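Local coordinates for protein HTH-type transcriptional activator AmpR (PDB 3KOS) that regulates transcription of the AmpC beta-lactamase gene as a DNA-binding LysR-family activator, seen here as its effector-binding domain, at residues A[89-94]-A[102-107]; A[32-35]-A[40-43]. All blocks are in the same frame, centred on the assembly; numbering follows the deposited sequence.

Overall arrangement
From the N terminus, strand 12-19 leads into helix 20-37, and contact 2 closes the first short loop: segment 32-35, near the helix's C-terminal end, meets segment 40-43 at the start of strand 41-48. The chain then adds strands 61-66 and 73-86 to the mixed sheet. Contact 1 follows, closing over the seven residues between segments 89-94 and 102-107, none of them helix or strand. The two loops come in series. The centres of contacts 1 and 2 are about 41 Å apart, on opposite sides of the chain's centre. Contact 2 fastens a helix to an outer strand of the large sheet; contact 1 joins the region of a short helix to the loop leading into the small parallel sheet.

Contact 1: A[89-94]-A[102-107]; sequences PTLASQ and LKFPLL
With a first torsion of -52°, the Phe-104 side chain turns beside its own backbone N and presents its ring to Leu-91 on helix 89-92. Leu-91 CG sits 3.8 Å from the Phe-104 ring centroid and 9° off the ring normal, a CH-pi contact over the face. The same leucine also brings CD2 to 3.7 Å from Phe-104 CG, the two side chains running alongside one another in opposing senses. Lys-103 CB lies over the other face, nearer its rim than its centre, leaving the ring between aliphatic groups.

Gln-94 sits at the edge of the ring. Its CB lies in the ring plane, and its OE1 is at the edge near that plane, 3.5 Å from Phe-104 CZ, where it probably meets the electropositive rim; amide and ring planes are 86° apart. That amide is steadied by its other end, since Gln-94 NE2 donates to Thr-90 O at 3.0 Å. Ser-93 OG reaches Thr-90 O at 2.7 Å from the opposite face of the carbonyl plane. The extended Lys-103 chain carries NZ to 2.8 Å from Gln-94 O, in the carbonyl plane and on a lone pair, adding a polar tie beside the apolar one.

Within this LysR substrate-binding domain, Phe-104 O is bonded to His-131, just ahead of strand 133-136; parallel to that strand runs 106-109, whose Leu-107 packs on helix 139-147.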
loop_
_atom_site.group_PDB
_atom_site.type_symbol
_atom_site.label_atom_id
_atom_site.label_comp_id
_atom_site.label_asym_id
_atom_site.label_seq_id
_atom_site.Cartn_x
_atom_site.Cartn_y
_atom_site.Cartn_z
ATOM N N PRO A 89 18.722 -8.307 -0.589
ATOM C CA PRO A 89 20.085 -8.784 -0.351
ATOM C C PRO A 89 20.820 -9.028 -1.666
ATOM O O PRO A 89 22.029 -8.803 -1.750
ATOM C CB PRO A 89 19.865 -10.099 0.409
ATOM C CG PRO A 89 18.540 -9.922 1.088
ATOM C CD PRO A 89 17.713 -9.140 0.096
ATOM N N THR A 90 20.098 -9.468 -2.691
ATOM C CA THR A 90 20.709 -9.723 -3.993
ATOM C C THR A 90 21.236 -8.453 -4.675
ATOM O O THR A 90 22.329 -8.457 -5.251
ATOM C CB THR A 90 19.751 -10.499 -4.941
ATOM O OG1 THR A 90 19.601 -11.842 -4.464
ATOM C CG2 THR A 90 20.306 -10.543 -6.350
ATOM N N LEU A 91 20.475 -7.364 -4.617
ATOM C CA LEU A 91 20.975 -6.105 -5.150
ATOM C C LEU A 91 22.093 -5.565 -4.273
ATOM O O LEU A 91 23.043 -4.960 -4.770
ATOM C CB LEU A 91 19.860 -5.058 -5.269
ATOM C CG LEU A 91 19.176 -4.999 -6.630
ATOM C CD1 LEU A 91 18.435 -6.298 -6.914
ATOM C CD2 LEU A 91 18.229 -3.821 -6.721
ATOM N N ALA A 92 21.977 -5.778 -2.968
ATOM C CA ALA A 92 22.972 -5.249 -2.048
ATOM C C ALA A 92 24.347 -5.851 -2.333
ATOM O O ALA A 92 25.371 -5.208 -2.107
ATOM C CB ALA A 92 22.566 -5.507 -0.619
ATOM N N SER A 93 24.366 -7.078 -2.845
ATOM C CA SER A 93 25.628 -7.763 -3.102
ATOM C C SER A 93 26.427 -7.052 -4.193
ATOM O O SER A 93 27.621 -7.292 -4.352
ATOM C CB SER A 93 25.384 -9.223 -3.485
ATOM O OG SER A 93 24.858 -9.323 -4.798
ATOM N N GLN A 94 25.758 -6.178 -4.941
ATOM C CA GLN A 94 26.386 -5.466 -6.047
ATOM C C GLN A 94 26.575 -3.989 -5.716
ATOM O O GLN A 94 26.905 -3.183 -6.582
ATOM C CB GLN A 94 25.541 -5.610 -7.307
ATOM C CG GLN A 94 25.367 -7.053 -7.762
ATOM C CD GLN A 94 24.164 -7.237 -8.668
ATOM O OE1 GLN A 94 24.183 -6.849 -9.838
ATOM N NE2 GLN A 94 23.107 -7.839 -8.129
ATOM N N LEU A 102 23.182 3.268 -8.676
ATOM C CA LEU A 102 22.753 3.646 -10.020
ATOM C C LEU A 102 22.915 2.538 -11.064
ATOM O O LEU A 102 22.570 2.715 -12.236
ATOM C CB LEU A 102 23.448 4.938 -10.460
ATOM C CG LEU A 102 23.163 6.105 -9.517
ATOM C CD1 LEU A 102 23.931 7.353 -9.913
ATOM C CD2 LEU A 102 21.663 6.384 -9.482
ATOM N N LYS A 103 23.424 1.389 -10.640
ATOM C CA LYS A 103 23.382 0.209 -11.492
ATOM C C LYS A 103 21.934 -0.212 -11.691
ATOM O O LYS A 103 21.602 -0.878 -12.669
ATOM C CB LYS A 103 24.132 -0.948 -10.841
ATOM C CG LYS A 103 25.633 -0.795 -10.779
ATOM C CD LYS A 103 26.192 -1.936 -9.946
ATOM C CE LYS A 103 27.693 -1.868 -9.815
ATOM N NZ LYS A 103 28.172 -3.030 -9.019
ATOM N N PHE A 104 21.074 0.184 -10.754
ATOM C CA PHE A 104 19.694 -0.302 -10.723
ATOM C C PHE A 104 18.667 0.815 -10.886
ATOM O O PHE A 104 18.993 1.991 -10.723
ATOM C CB PHE A 104 19.454 -1.071 -9.425
ATOM C CG PHE A 104 20.481 -2.131 -9.171
ATOM C CD1 PHE A 104 20.436 -3.328 -9.857
ATOM C CD2 PHE A 104 21.508 -1.918 -8.275
ATOM C CE1 PHE A 104 21.390 -4.303 -9.642
ATOM C CE2 PHE A 104 22.465 -2.892 -8.053
ATOM C CZ PHE A 104 22.404 -4.082 -8.741
ATOM N N PRO A 105 17.423 0.454 -11.234
ATOM C CA PRO A 105 16.371 1.471 -11.291
ATOM C C PRO A 105 16.119 2.006 -9.890
ATOM O O PRO A 105 16.443 1.330 -8.920
ATOM C CB PRO A 105 15.146 0.685 -11.777
ATOM C CG PRO A 105 15.713 -0.510 -12.474
ATOM C CD PRO A 105 16.951 -0.861 -11.708
ATOM N N LEU A 106 15.558 3.202 -9.793
ATOM C CA LEU A 106 15.300 3.808 -8.500
ATOM C C LEU A 106 13.811 3.776 -8.196
ATOM O O LEU A 106 12.984 3.942 -9.085
ATOM C CB LEU A 106 15.828 5.241 -8.465
ATOM C CG LEU A 106 17.342 5.400 -8.692
ATOM C CD1 LEU A 106 17.721 6.870 -8.771
ATOM C CD2 LEU A 106 18.128 4.701 -7.586
ATOM N N LEU A 107 13.478 3.555 -6.932
ATOM C CA LEU A 107 12.096 3.590 -6.480
ATOM C C LEU A 107 11.981 4.766 -5.529
ATOM O O LEU A 107 12.823 4.929 -4.641
ATOM C CB LEU A 107 11.736 2.299 -5.725
ATOM C CG LEU A 107 12.192 0.988 -6.386
ATOM C CD1 LEU A 107 11.779 -0.227 -5.559
ATOM C CD2 LEU A 107 11.674 0.851 -7.805
#

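Contact 2: A[32-35]-A[40-43]; sequences SDFK and HIDL
Phe-34 and Ile-41 make the close part of this contact, gathered around the far end of the phenyl ring. Phe-34 CZ lies 3.7 Å from Ile-41 CD1 and 3.9 Å from Ile-41 CG2, so both branches of the isoleucine reach a single ring carbon. CG2 meets the ring at its edge, in its plane, while CD1 approaches obliquely; overall the two side chains cross at about a right angle. The ring gets there because Phe-34 CG stands anti to the backbone N (chi1 174°), directed from the helix toward the strand. Helix 20-37 is the crossover helix of a beta-alpha-beta unit linking strand 12-19 to its parallel neighbour 41-48, and Phe-34 bridges from the helix to the second strand. Helix 194-209 completes the core, with Phe-199 edge-to-face on Phe-34 and Trp-202 also meeting its ring.

Toward Leu-43 the contact is thinner, carried by one methyl, CD2, 3.9 Å from Phe-34 CE2; the residue also packs on Leu-14 and Phe-199 but remains partly exposed. Between the two apolar positions Asp-42 points away from the helix, also partly exposed, and its OD1 is hydrogen-bonded to N4 of a MES molecule, probably from the crystallisation liquor.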
loop_
_atom_site.group_PDB
_atom_site.type_symbol
_atom_site.label_atom_id
_atom_site.label_comp_id
_atom_site.label_asym_id
_atom_site.label_seq_id
_atom_site.Cartn_x
_atom_site.Cartn_y
_atom_site.Cartn_z
ATOM N N SER A 32 -2.581 -3.881 20.815
ATOM C CA SER A 32 -3.034 -4.639 21.976
ATOM C C SER A 32 -2.675 -3.902 23.267
ATOM O O SER A 32 -3.391 -4.012 24.261
ATOM C CB SER A 32 -2.487 -6.076 21.975
ATOM O OG SER A 32 -1.095 -6.089 22.204
ATOM N N ASP A 33 -1.584 -3.142 23.250
ATOM C CA ASP A 33 -1.231 -2.321 24.405
ATOM C C ASP A 33 -2.251 -1.200 24.590
ATOM O O ASP A 33 -2.604 -0.864 25.720
ATOM C CB ASP A 33 0.170 -1.733 24.278
ATOM C CG ASP A 33 0.634 -1.061 25.561
ATOM O OD1 ASP A 33 0.820 -1.784 26.562
ATOM O OD2 ASP A 33 0.815 0.175 25.575
ATOM N N PHE A 34 -2.725 -0.615 23.484
ATOM C CA PHE A 34 -3.787 0.384 23.582
ATOM C C PHE A 34 -5.042 -0.237 24.178
ATOM O O PHE A 34 -5.687 0.359 25.042
ATOM C CB PHE A 34 -4.148 0.994 22.223
ATOM C CG PHE A 34 -5.337 1.920 22.286
ATOM C CD1 PHE A 34 -5.248 3.133 22.963
ATOM C CD2 PHE A 34 -6.546 1.566 21.706
ATOM C CE1 PHE A 34 -6.343 3.991 23.047
ATOM C CE2 PHE A 34 -7.648 2.424 21.775
ATOM C CZ PHE A 34 -7.537 3.644 22.445
ATOM N N LYS A 35 -5.384 -1.433 23.711
ATOM C CA LYS A 35 -6.570 -2.128 24.211
ATOM C C LYS A 35 -6.437 -2.414 25.707
ATOM O O LYS A 35 -7.405 -2.276 26.466
ATOM C CB LYS A 35 -6.808 -3.431 23.441
ATOM N N HIS A 40 -12.293 0.677 27.034
ATOM C CA HIS A 40 -13.595 1.317 26.864
ATOM C C HIS A 40 -13.713 2.079 25.553
ATOM O O HIS A 40 -14.760 2.657 25.265
ATOM C CB HIS A 40 -13.861 2.279 28.027
ATOM C CG HIS A 40 -12.816 3.342 28.180
ATOM N ND1 HIS A 40 -11.572 3.091 28.720
ATOM C CD2 HIS A 40 -12.825 4.657 27.849
ATOM C CE1 HIS A 40 -10.865 4.209 28.728
ATOM N NE2 HIS A 40 -11.603 5.173 28.204
ATOM N N ILE A 41 -12.642 2.097 24.760
ATOM C CA ILE A 41 -12.668 2.831 23.502
ATOM C C ILE A 41 -12.868 1.878 22.318
ATOM O O ILE A 41 -12.184 0.865 22.207
ATOM C CB ILE A 41 -11.389 3.679 23.318
ATOM C CG1 ILE A 41 -11.351 4.784 24.377
ATOM C CG2 ILE A 41 -11.336 4.282 21.913
ATOM C CD1 ILE A 41 -10.065 5.562 24.430
ATOM N N ASP A 42 -13.839 2.208 21.472
ATOM C CA ASP A 42 -14.162 1.434 20.274
ATOM C C ASP A 42 -13.402 2.074 19.116
ATOM O O ASP A 42 -13.830 3.074 18.532
ATOM C CB ASP A 42 -15.671 1.461 20.045
ATOM C CG ASP A 42 -16.096 0.794 18.746
ATOM O OD1 ASP A 42 -15.299 0.029 18.162
ATOM O OD2 ASP A 42 -17.240 1.050 18.307
ATOM N N LEU A 43 -12.247 1.501 18.813
ATOM C CA LEU A 43 -11.330 2.097 17.852
ATOM C C LEU A 43 -11.616 1.585 16.443
ATOM O O LEU A 43 -11.543 0.387 16.188
ATOM C CB LEU A 43 -9.891 1.767 18.254
ATOM C CG LEU A 43 -8.774 2.283 17.353
ATOM C CD1 LEU A 43 -8.883 3.786 17.215
ATOM C CD2 LEU A 43 -7.420 1.888 17.934
#